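Local coordinates for peptidase, zinc-dependent (Methanocorpusculum labreanum, PDB 3LMC), which is a probable zinc-dependent metallopeptidase of family M54 that binds a zinc ion and, at a separate four-cysteine site, an iron ion, at residues G14-V19 with R33-I38; G37-E42 with I91-P96; E42-D45 with Q50-A53. All coordinates share one frame; numbering follows the deposited sequence.

Contact 1 (G14-V19 with R33-I38); sequences GLSRPV and RIDDGI
Within the beta-alpha-beta unit of strand 3-7, helix 16-27 and strand 31-34, Ser16 and Arg17 of the helix segment meet Arg33 of the strand and Asp35 two residues on. The aliphatic part of Arg33 does most of the touching: its CD packs 3.5 Å from Ser16 O and 3.6 Å from Ser16 CB. A bend at chi3 (71°) turns the guanidinium beside the helix, where Arg17 CA sits over one face, 3.6 Å above the plane and displaced toward the rim. Asp35 OD2 approaches the guanidinium at its edge and in plane, but the salt bridge to Arg33 NE is long at 3.7 Å, and this buried nitrogen has no closer polar partner. The same oxygen lies 3.1 Å from Ser16 CB; a weak bond from Ser16 OG to it is doubtful. The base of the Arg17 side chain passes the Arg33 guanidinium, and its extended end leads away to pair through NE with Glu21. An alanine in place of Asp35 removes the carboxylate from the guanidinium edge, and Arg33 would probably be freer to swing off the helix. Trp7 lies against both Ser16 and Asp35, in a beta-alpha-beta crossover whose helix links adjacent parallel strands.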
ATOM      1  N   GLY A  14      -8.767   6.065 -12.785  1.00 18.42           N
ATOM      2  CA  GLY A  14      -9.475   7.283 -12.428  1.00 20.27           C
ATOM      3  C   GLY A  14      -9.472   7.490 -10.917  1.00 23.66           C
ATOM      4  O   GLY A  14      -9.686   8.608 -10.435  1.00 22.61           O
ATOM      5  N   LEU A  15      -9.236   6.411 -10.170  1.00 18.89           N
ATOM      6  CA  LEU A  15      -9.190   6.477  -8.711  1.00 17.88           C
ATOM      7  C   LEU A  15      -7.786   6.833  -8.224  1.00 17.45           C
ATOM      8  O   LEU A  15      -7.581   7.124  -7.038  1.00 17.54           O
ATOM      9  CB  LEU A  15      -9.651   5.151  -8.095  1.00 22.00           C
ATOM     10  CG  LEU A  15     -11.032   4.642  -8.531  1.00 26.86           C
ATOM     11  CD1 LEU A  15     -11.292   3.244  -7.991  1.00 30.77           C
ATOM     12  CD2 LEU A  15     -12.123   5.585  -8.089  1.00 26.89           C
ATOM     13  N   SER A  16      -6.822   6.810  -9.143  1.00 24.90           N
ATOM     14  CA  SER A  16      -5.403   7.033  -8.807  1.00 26.57           C
ATOM     15  C   SER A  16      -5.176   8.345  -8.103  1.00 23.09           C
ATOM     16  O   SER A  16      -4.615   8.395  -7.006  1.00 23.61           O
ATOM     17  CB  SER A  16      -4.532   7.040 -10.067  1.00 29.14           C
ATOM     18  OG  SER A  16      -4.156   5.726 -10.408  1.00 44.38           O
ATOM     19  N   ARG A  17      -5.583   9.418  -8.764  1.00 19.72           N
ATOM     20  CA  ARG A  17      -5.272  10.751  -8.280  1.00 26.24           C
ATOM     21  C   ARG A  17      -5.881  11.020  -6.895  1.00 25.08           C
ATOM     22  O   ARG A  17      -5.161  11.409  -5.976  1.00 23.13           O
ATOM     23  CB  ARG A  17      -5.704  11.795  -9.302  1.00 31.07           C
ATOM     24  CG  ARG A  17      -5.423  13.217  -8.896  1.00 40.03           C
ATOM     25  CD  ARG A  17      -5.949  14.157  -9.962  1.00 47.77           C
ATOM     26  NE  ARG A  17      -5.783  15.558  -9.602  1.00 54.09           N
ATOM     27  CZ  ARG A  17      -6.198  16.566 -10.359  1.00 57.38           C
ATOM     28  NH1 ARG A  17      -6.797  16.317 -11.517  1.00 54.65           N
ATOM     29  NH2 ARG A  17      -6.012  17.820  -9.961  1.00 59.47           N
ATOM     30  N   PRO A  18      -7.200  10.791  -6.732  1.00 23.59           N
ATOM     31  CA  PRO A  18      -7.810  11.007  -5.412  1.00 24.98           C
ATOM     32  C   PRO A  18      -7.124  10.197  -4.318  1.00 23.17           C
ATOM     33  O   PRO A  18      -6.860  10.720  -3.237  1.00 25.49           O
ATOM     34  CB  PRO A  18      -9.260  10.513  -5.594  1.00 25.26           C
ATOM     35  CG  PRO A  18      -9.497  10.541  -7.040  1.00 25.57           C
ATOM     36  CD  PRO A  18      -8.174  10.265  -7.705  1.00 22.15           C
ATOM     37  N   VAL A  19      -6.842   8.928  -4.586  1.00 19.28           N
ATOM     38  CA  VAL A  19      -6.144   8.109  -3.600  1.00 16.01           C
ATOM     39  C   VAL A  19      -4.779   8.704  -3.227  1.00 18.07           C
ATOM     40  O   VAL A  19      -4.425   8.825  -2.049  1.00 16.37           O
ATOM     41  CB  VAL A  19      -5.963   6.669  -4.090  1.00 13.36           C
ATOM     42  CG1 VAL A  19      -4.958   5.930  -3.186  1.00 17.37           C
ATOM     43  CG2 VAL A  19      -7.317   5.964  -4.104  1.00 10.30           C
ATOM     44  N   ARG A  33       2.714   9.828  -7.645  0.50  6.40           N
ATOM     45  CA  ARG A  33       1.835   8.846  -8.259  0.50  4.68           C
ATOM     46  C   ARG A  33       2.423   8.263  -9.540  0.50  6.39           C
ATOM     47  O   ARG A  33       2.840   9.000 -10.434  0.50  5.46           O
ATOM     48  CB  ARG A  33       0.492   9.505  -8.564  0.50  3.10           C
ATOM     49  CG  ARG A  33      -0.604   8.556  -8.989  0.50  7.03           C
ATOM     50  CD  ARG A  33      -1.922   9.295  -9.046  0.50  5.76           C
ATOM     51  NE  ARG A  33      -1.979  10.223 -10.166  0.50 13.60           N
ATOM     52  CZ  ARG A  33      -1.806  11.536 -10.065  0.50 18.39           C
ATOM     53  NH1 ARG A  33      -1.555  12.099  -8.883  0.50 15.29           N
ATOM     54  NH2 ARG A  33      -1.892  12.285 -11.155  0.50 19.94           N
ATOM     55  N   ILE A  34       2.467   6.935  -9.616  1.00 13.38           N
ATOM     56  CA  ILE A  34       2.821   6.230 -10.849  1.00 16.25           C
ATOM     57  C   ILE A  34       1.637   5.350 -11.227  1.00 20.97           C
ATOM     58  O   ILE A  34       1.334   4.398 -10.511  1.00 26.45           O
ATOM     59  CB  ILE A  34       4.054   5.302 -10.662  1.00 19.76           C
ATOM     60  CG1 ILE A  34       5.267   6.070 -10.153  1.00 25.47           C
ATOM     61  CG2 ILE A  34       4.398   4.592 -11.971  1.00 24.86           C
ATOM     62  CD1 ILE A  34       6.358   5.150  -9.564  1.00 27.81           C
ATOM     63  N   ASP A  35       0.950   5.647 -12.332  1.00 18.66           N
ATOM     64  CA  ASP A  35      -0.229   4.851 -12.667  1.00 16.36           C
ATOM     65  C   ASP A  35      -0.308   4.493 -14.142  1.00 23.71           C
ATOM     66  O   ASP A  35      -1.400   4.287 -14.683  1.00 23.05           O
ATOM     67  CB  ASP A  35      -1.515   5.541 -12.210  1.00 18.74           C
ATOM     68  CG  ASP A  35      -1.786   6.839 -12.949  1.00 31.74           C
ATOM     69  OD1 ASP A  35      -1.045   7.166 -13.901  1.00 32.69           O
ATOM     70  OD2 ASP A  35      -2.759   7.538 -12.575  1.00 43.74           O
ATOM     71  N   ASP A  36       0.852   4.414 -14.787  1.00 21.13           N
ATOM     72  CA  ASP A  36       0.907   4.099 -16.208  1.00 24.22           C
ATOM     73  C   ASP A  36       1.677   2.811 -16.442  1.00 27.00           C
ATOM     74  O   ASP A  36       2.660   2.805 -17.177  1.00 33.41           O
ATOM     75  CB  ASP A  36       1.538   5.249 -17.007  1.00 27.26           C
ATOM     76  CG  ASP A  36       2.983   5.533 -16.605  1.00 34.02           C
ATOM     77  OD1 ASP A  36       3.384   5.154 -15.483  1.00 39.39           O
ATOM     78  OD2 ASP A  36       3.716   6.143 -17.418  1.00 34.46           O
ATOM     79  N   GLY A  37       1.246   1.722 -15.815  1.00 24.39           N
ATOM     80  CA  GLY A  37       1.928   0.448 -15.990  1.00 23.02           C
ATOM     81  C   GLY A  37       1.383  -0.608 -15.066  1.00 21.96           C
ATOM     82  O   GLY A  37       0.754  -0.276 -14.069  1.00 23.63           O
ATOM     83  N   ILE A  38       1.595  -1.878 -15.396  1.00 19.41           N
ATOM     84  CA  ILE A  38       1.216  -2.951 -14.485  1.00 23.50           C
ATOM     85  C   ILE A  38       2.438  -3.481 -13.732  1.00 26.49           C
ATOM     86  O   ILE A  38       3.575  -3.308 -14.179  1.00 28.34           O
ATOM     87  CB  ILE A  38       0.526  -4.121 -15.221  1.00 22.23           C
ATOM     88  CG1 ILE A  38       1.504  -4.806 -16.178  1.00 20.56           C
ATOM     89  CG2 ILE A  38      -0.743  -3.637 -15.931  1.00 19.53           C
ATOM     90  CD1 ILE A  38       1.265  -6.301 -16.320  1.00 23.74           C
TER

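Contact 2 (G37-E42 with I91-P96); sequences GIFPLE and ILLVTP
Thr95 OG1 is held by two polar groups, donating to a water at 2.7 Å and accepting from the backbone N of Gly97. The water in turn donates to Phe39 O at 2.8 Å, so that a single solvent molecule carries the polar link between the 37-42 loop and the residue that follows strand 90-94. With OG1 anti to its own backbone N (chi1 175°), the threonine turns its hydroxyl toward the loop, where Leu41 lies across it. Both leucine methyls face the oxygen, CD1 at 3.1 Å from Thr95 OG1 and CD2 farther off, and the hydroxyl is packed against the end of Leu41, while the water and Gly97 satisfy it.

The apolar half of the contact is built on Leu93, whose branched end meets Phe39 at about a right angle. Its CD1 lies 3.7 Å from Phe39 CD1, approaching the ring obliquely, and its CD2 reaches Phe39 CB at 4.0 Å. The two methyls therefore fit against separate parts of one phenylalanine, ring and CB. Leu41 CD2 adds a looser touch to Leu93 CD1 at 4.3 Å and joins the two halves.

Leu93 also packs on Phe6 and Ile119 of the two neighbouring strands, whereas Leu41 rests on Val56 of helix 53-66. The loop is pinned by its backbone as well, Phe39 N bonding to Asp8 OD2 and Pro40 O to Lys59 NZ. What results is an irregular connection lying over the middle strand of a five-stranded mixed sheet, 90-94, whose far edge strand 106-112 runs antiparallel to its neighbour, an organisation consistent with the N-terminal subdomain of metzincin-type zinc peptidases.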
ATOM      1  N   GLY A  37       1.246   1.722 -15.815  1.00 24.39           N
ATOM      2  CA  GLY A  37       1.928   0.448 -15.990  1.00 23.02           C
ATOM      3  C   GLY A  37       1.383  -0.608 -15.066  1.00 21.96           C
ATOM      4  O   GLY A  37       0.754  -0.276 -14.069  1.00 23.63           O
ATOM      5  N   ILE A  38       1.595  -1.878 -15.396  1.00 19.41           N
ATOM      6  CA  ILE A  38       1.216  -2.951 -14.485  1.00 23.50           C
ATOM      7  C   ILE A  38       2.438  -3.481 -13.732  1.00 26.49           C
ATOM      8  O   ILE A  38       3.575  -3.308 -14.179  1.00 28.34           O
ATOM      9  CB  ILE A  38       0.526  -4.121 -15.221  1.00 22.23           C
ATOM     10  CG1 ILE A  38       1.504  -4.806 -16.178  1.00 20.56           C
ATOM     11  CG2 ILE A  38      -0.743  -3.637 -15.931  1.00 19.53           C
ATOM     12  CD1 ILE A  38       1.265  -6.301 -16.320  1.00 23.74           C
ATOM     13  N   PHE A  39       2.211  -4.105 -12.578  1.00 17.72           N
ATOM     14  CA  PHE A  39       3.293  -4.796 -11.884  1.00 20.99           C
ATOM     15  C   PHE A  39       2.971  -6.285 -11.834  1.00 19.48           C
ATOM     16  O   PHE A  39       2.250  -6.739 -10.950  1.00 17.99           O
ATOM     17  CB  PHE A  39       3.503  -4.239 -10.467  1.00 23.88           C
ATOM     18  CG  PHE A  39       4.798  -4.685  -9.817  1.00 20.67           C
ATOM     19  CD1 PHE A  39       4.830  -5.777  -8.966  1.00 20.30           C
ATOM     20  CD2 PHE A  39       5.977  -4.017 -10.070  1.00 22.86           C
ATOM     21  CE1 PHE A  39       6.033  -6.187  -8.374  1.00 19.34           C
ATOM     22  CE2 PHE A  39       7.168  -4.422  -9.496  1.00 20.50           C
ATOM     23  CZ  PHE A  39       7.194  -5.508  -8.650  1.00 15.69           C
ATOM     24  N   PRO A  40       3.494  -7.053 -12.800  1.00 24.81           N
ATOM     25  CA  PRO A  40       3.108  -8.464 -12.834  1.00 23.02           C
ATOM     26  C   PRO A  40       3.505  -9.111 -11.523  1.00 23.50           C
ATOM     27  O   PRO A  40       4.629  -8.923 -11.057  1.00 23.19           O
ATOM     28  CB  PRO A  40       3.917  -9.022 -14.008  1.00 24.77           C
ATOM     29  CG  PRO A  40       4.177  -7.814 -14.883  1.00 26.50           C
ATOM     30  CD  PRO A  40       4.407  -6.703 -13.903  1.00 26.35           C
ATOM     31  N   LEU A  41       2.574  -9.835 -10.917  1.00 15.97           N
ATOM     32  CA  LEU A  41       2.781 -10.395  -9.599  1.00 19.96           C
ATOM     33  C   LEU A  41       3.629 -11.679  -9.627  1.00 26.34           C
ATOM     34  O   LEU A  41       3.885 -12.253 -10.677  1.00 31.26           O
ATOM     35  CB  LEU A  41       1.412 -10.615  -8.932  1.00 22.32           C
ATOM     36  CG  LEU A  41       0.648  -9.296  -8.709  1.00 18.97           C
ATOM     37  CD1 LEU A  41      -0.761  -9.519  -8.149  1.00 25.01           C
ATOM     38  CD2 LEU A  41       1.463  -8.389  -7.786  1.00 12.63           C
ATOM     39  N   GLU A  42       4.081 -12.115  -8.463  1.00 30.20           N
ATOM     40  CA  GLU A  42       4.869 -13.325  -8.379  1.00 30.45           C
ATOM     41  C   GLU A  42       4.295 -14.172  -7.255  1.00 28.29           C
ATOM     42  O   GLU A  42       3.488 -13.693  -6.466  1.00 27.57           O
ATOM     43  CB  GLU A  42       6.333 -12.974  -8.101  1.00 38.78           C
ATOM     44  CG  GLU A  42       7.307 -14.049  -8.526  1.00 46.94           C
ATOM     45  CD  GLU A  42       8.712 -13.748  -8.083  1.00 53.66           C
ATOM     46  OE1 GLU A  42       9.093 -12.560  -8.108  1.00 58.86           O
ATOM     47  OE2 GLU A  42       9.435 -14.693  -7.705  1.00 56.75           O
ATOM     48  N   ILE A  91       7.732   2.588  -1.275  1.00 21.19           N
ATOM     49  CA  ILE A  91       6.737   2.324  -2.307  1.00 17.99           C
ATOM     50  C   ILE A  91       5.519   1.591  -1.764  1.00 17.18           C
ATOM     51  O   ILE A  91       5.655   0.597  -1.053  1.00 17.89           O
ATOM     52  CB  ILE A  91       7.340   1.493  -3.440  1.00 17.06           C
ATOM     53  CG1 ILE A  91       8.460   2.290  -4.118  1.00 18.16           C
ATOM     54  CG2 ILE A  91       6.252   1.031  -4.426  1.00 15.84           C
ATOM     55  CD1 ILE A  91       9.315   1.461  -5.072  1.00 20.16           C
ATOM     56  N   LEU A  92       4.335   2.087  -2.114  1.00 18.08           N
ATOM     57  CA  LEU A  92       3.088   1.357  -1.903  1.00 15.37           C
ATOM     58  C   LEU A  92       2.564   0.904  -3.265  1.00 16.85           C
ATOM     59  O   LEU A  92       2.208   1.731  -4.113  1.00 17.98           O
ATOM     60  CB  LEU A  92       2.041   2.246  -1.217  1.00 10.18           C
ATOM     61  CG  LEU A  92       0.616   1.660  -1.117  1.00 13.36           C
ATOM     62  CD1 LEU A  92       0.622   0.327  -0.383  1.00  7.04           C
ATOM     63  CD2 LEU A  92      -0.399   2.628  -0.463  1.00 12.93           C
ATOM     64  N   LEU A  93       2.514  -0.410  -3.472  1.00 17.73           N
ATOM     65  CA  LEU A  93       1.962  -0.995  -4.695  1.00 15.86           C
ATOM     66  C   LEU A  93       0.449  -1.229  -4.510  1.00 16.69           C
ATOM     67  O   LEU A  93       0.014  -1.819  -3.517  1.00 19.18           O
ATOM     68  CB  LEU A  93       2.660  -2.327  -4.987  1.00 18.47           C
ATOM     69  CG  LEU A  93       2.742  -2.956  -6.386  1.00 24.12           C
ATOM     70  CD1 LEU A  93       2.534  -4.471  -6.324  1.00 23.47           C
ATOM     71  CD2 LEU A  93       1.814  -2.315  -7.382  1.00 10.34           C
ATOM     72  N   VAL A  94      -0.345  -0.750  -5.458  1.00 11.76           N
ATOM     73  CA  VAL A  94      -1.792  -1.011  -5.466  1.00 12.22           C
ATOM     74  C   VAL A  94      -2.029  -2.006  -6.585  1.00 14.46           C
ATOM     75  O   VAL A  94      -1.844  -1.675  -7.754  1.00 21.53           O
ATOM     76  CB  VAL A  94      -2.586   0.268  -5.737  1.00  7.10           C
ATOM     77  CG1 VAL A  94      -4.073  -0.040  -5.895  1.00 12.47           C
ATOM     78  CG2 VAL A  94      -2.364   1.265  -4.611  1.00 14.27           C
ATOM     79  N   THR A  95      -2.407  -3.233  -6.228  1.00 15.72           N
ATOM     80  CA  THR A  95      -2.444  -4.339  -7.183  1.00 12.86           C
ATOM     81  C   THR A  95      -3.834  -4.971  -7.266  1.00 11.92           C
ATOM     82  O   THR A  95      -4.553  -5.025  -6.267  1.00 18.84           O
ATOM     83  CB  THR A  95      -1.450  -5.441  -6.768  1.00 15.02           C
ATOM     84  OG1 THR A  95      -1.577  -6.570  -7.653  1.00 19.96           O
ATOM     85  CG2 THR A  95      -1.754  -5.903  -5.351  1.00 14.25           C
ATOM     86  N   PRO A  96      -4.216  -5.486  -8.441  1.00 11.53           N
ATOM     87  CA  PRO A  96      -5.547  -6.118  -8.507  1.00 14.88           C
ATOM     88  C   PRO A  96      -5.581  -7.539  -7.940  1.00 17.47           C
ATOM     89  O   PRO A  96      -6.677  -8.092  -7.775  1.00 19.63           O
ATOM     90  CB  PRO A  96      -5.830  -6.167 -10.013  1.00 18.34           C
ATOM     91  CG  PRO A  96      -4.431  -6.305 -10.622  1.00 18.00           C
ATOM     92  CD  PRO A  96      -3.584  -5.378  -9.772  1.00 11.79           C
TER
HETATM   93  O   HOH W   1       0.320  -5.569  -9.287  1.00 14.24           O

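Contact 3 (E42-D45 with Q50-A53); sequences EGFD and QYDA
Phe44 and Tyr51 meet obliquely across two short antiparallel strands, their rings inclined at 59° with centroids 4.9 Å apart, neither stacked nor edge-to-face. Phe44 CD1 stands over one face of the tyrosine ring, toward its rim, and comes to 3.4 Å from Tyr51 CZ. Seen from the phenylalanine, Tyr51 CD2 lies at the ring edge and in plane, while Phe44 CB touches Tyr51 CE2 at 3.6 Å. A chi1 of 175° swings the Phe44 ring away from its backbone N and beside the tyrosine. Glu42 O approaches the tyrosine at its edge, 3.9 Å from Tyr51 CD2.

These rings belong to a non-hydrogen-bonded pair, so the backbone bonds lie to each side of it. Asp52 N donates to Gly43 O at 2.9 Å in a nearly straight bond (174°), although it comes from above the carbonyl plane. At the next pair, Asp45 N gives Gln50 O a bond of 2.8 Å, and the return bond from Gln50 N to Asp45 O is weak at 3.3 Å. Gly43 has a positive phi, and a CB there would crowd Asp52 CB.

On the face away from the rings, Gln50 OE1 accepts from Arg48 NH1, and NE2 donates to Asp98 OD2 and to the backbone O of Asp105. Asp52 OD1 caps helix 53-66 at Val54 N; the whole is a beta hairpin running directly into that helix.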
ATOM      1  N   GLU A  42       4.081 -12.115  -8.463  1.00 30.20           N
ATOM      2  CA  GLU A  42       4.869 -13.325  -8.379  1.00 30.45           C
ATOM      3  C   GLU A  42       4.295 -14.172  -7.255  1.00 28.29           C
ATOM      4  O   GLU A  42       3.488 -13.693  -6.466  1.00 27.57           O
ATOM      5  CB  GLU A  42       6.333 -12.974  -8.101  1.00 38.78           C
ATOM      6  CG  GLU A  42       7.307 -14.049  -8.526  1.00 46.94           C
ATOM      7  CD  GLU A  42       8.712 -13.748  -8.083  1.00 53.66           C
ATOM      8  OE1 GLU A  42       9.093 -12.560  -8.108  1.00 58.86           O
ATOM      9  OE2 GLU A  42       9.435 -14.693  -7.705  1.00 56.75           O
ATOM     10  N   GLY A  43       4.696 -15.434  -7.188  1.00 26.38           N
ATOM     11  CA  GLY A  43       4.311 -16.269  -6.072  1.00 24.65           C
ATOM     12  C   GLY A  43       2.848 -16.641  -6.097  1.00 26.36           C
ATOM     13  O   GLY A  43       2.195 -16.696  -5.058  1.00 26.87           O
ATOM     14  N   PHE A  44       2.322 -16.899  -7.285  1.00 27.02           N
ATOM     15  CA  PHE A  44       0.933 -17.318  -7.403  1.00 33.81           C
ATOM     16  C   PHE A  44       0.776 -18.732  -6.843  1.00 41.52           C
ATOM     17  O   PHE A  44       1.670 -19.569  -6.981  1.00 43.24           O
ATOM     18  CB  PHE A  44       0.492 -17.259  -8.863  1.00 37.62           C
ATOM     19  CG  PHE A  44      -0.888 -17.794  -9.105  1.00 38.29           C
ATOM     20  CD1 PHE A  44      -2.003 -17.011  -8.858  1.00 34.81           C
ATOM     21  CD2 PHE A  44      -1.068 -19.076  -9.601  1.00 41.38           C
ATOM     22  CE1 PHE A  44      -3.270 -17.499  -9.090  1.00 40.71           C
ATOM     23  CE2 PHE A  44      -2.339 -19.569  -9.839  1.00 41.10           C
ATOM     24  CZ  PHE A  44      -3.439 -18.780  -9.585  1.00 41.41           C
ATOM     25  N   ASP A  45      -0.356 -18.983  -6.197  1.00 44.84           N
ATOM     26  CA  ASP A  45      -0.653 -20.297  -5.647  1.00 47.65           C
ATOM     27  C   ASP A  45      -1.948 -20.799  -6.292  1.00 47.24           C
ATOM     28  O   ASP A  45      -3.020 -20.260  -6.037  1.00 47.66           O
ATOM     29  CB  ASP A  45      -0.774 -20.222  -4.119  1.00 47.02           C
ATOM     30  CG  ASP A  45      -0.842 -21.600  -3.462  1.00 50.37           C
ATOM     31  OD1 ASP A  45      -0.455 -21.724  -2.285  1.00 54.46           O
ATOM     32  OD2 ASP A  45      -1.280 -22.564  -4.116  1.00 50.21           O
ATOM     33  N   GLN A  50      -4.444 -17.351  -5.198  1.00 25.86           N
ATOM     34  CA  GLN A  50      -4.041 -16.100  -4.572  1.00 26.13           C
ATOM     35  C   GLN A  50      -2.543 -15.921  -4.752  1.00 27.62           C
ATOM     36  O   GLN A  50      -1.827 -16.888  -5.057  1.00 28.59           O
ATOM     37  CB  GLN A  50      -4.307 -16.154  -3.070  1.00 23.79           C
ATOM     38  CG  GLN A  50      -5.726 -16.471  -2.655  1.00 24.40           C
ATOM     39  CD  GLN A  50      -5.847 -16.456  -1.150  1.00 24.92           C
ATOM     40  OE1 GLN A  50      -5.274 -17.305  -0.477  1.00 26.68           O
ATOM     41  NE2 GLN A  50      -6.564 -15.472  -0.610  1.00 19.90           N
ATOM     42  N   TYR A  51      -2.061 -14.703  -4.514  1.00 19.91           N
ATOM     43  CA  TYR A  51      -0.627 -14.425  -4.624  1.00 19.57           C
ATOM     44  C   TYR A  51       0.059 -14.204  -3.275  1.00 20.70           C
ATOM     45  O   TYR A  51      -0.461 -13.492  -2.419  1.00 23.23           O
ATOM     46  CB  TYR A  51      -0.384 -13.222  -5.532  1.00 22.70           C
ATOM     47  CG  TYR A  51      -0.913 -13.388  -6.938  1.00 20.90           C
ATOM     48  CD1 TYR A  51      -2.256 -13.183  -7.218  1.00 20.02           C
ATOM     49  CD2 TYR A  51      -0.071 -13.747  -7.988  1.00 21.48           C
ATOM     50  CE1 TYR A  51      -2.745 -13.318  -8.493  1.00 21.82           C
ATOM     51  CE2 TYR A  51      -0.556 -13.876  -9.287  1.00 17.57           C
ATOM     52  CZ  TYR A  51      -1.890 -13.664  -9.526  1.00 21.56           C
ATOM     53  OH  TYR A  51      -2.403 -13.794 -10.801  1.00 28.77           O
ATOM     54  N   ASP A  52       1.233 -14.819  -3.104  1.00 18.09           N
ATOM     55  CA  ASP A  52       2.069 -14.654  -1.911  1.00 21.08           C
ATOM     56  C   ASP A  52       2.616 -13.232  -1.838  1.00 17.36           C
ATOM     57  O   ASP A  52       3.536 -12.884  -2.573  1.00 25.12           O
ATOM     58  CB  ASP A  52       3.241 -15.642  -1.988  1.00 25.87           C
ATOM     59  CG  ASP A  52       4.073 -15.700  -0.696  1.00 36.60           C
ATOM     60  OD1 ASP A  52       3.922 -14.834   0.204  1.00 34.24           O
ATOM     61  OD2 ASP A  52       4.893 -16.641  -0.588  1.00 42.18           O
ATOM     62  N   ALA A  53       2.077 -12.408  -0.955  1.00 17.44           N
ATOM     63  CA  ALA A  53       2.468 -10.998  -0.937  1.00 18.07           C
ATOM     64  C   ALA A  53       3.915 -10.785  -0.504  1.00 23.17           C
ATOM     65  O   ALA A  53       4.530  -9.760  -0.835  1.00 24.52           O
ATOM     66  CB  ALA A  53       1.529 -10.194  -0.070  1.00 17.34           C
TER

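In the fold
From strand 31-34 the chain runs through the 37-42 loop into the hairpin, and each contact uses part of that path. Contact 2 is the buried one, a mainly apolar meeting bridged by one water; contact 1 is partly buried, and contact 3 lies at the surface. The segments of contacts 1 and 2 overlap in sequence and both reach the five-stranded sheet, one at its edge strand 31-34, the other at its middle strand 90-94. Contact 3 belongs to the separate small sheet and alone relies on backbone bonding, whereas contact 1 rests mainly on packing of an arginine against the helix, with only long or weak polar links. Leu41 of contact 2 packs against Tyr51 of contact 3, CB to CD2 at 3.6 Å.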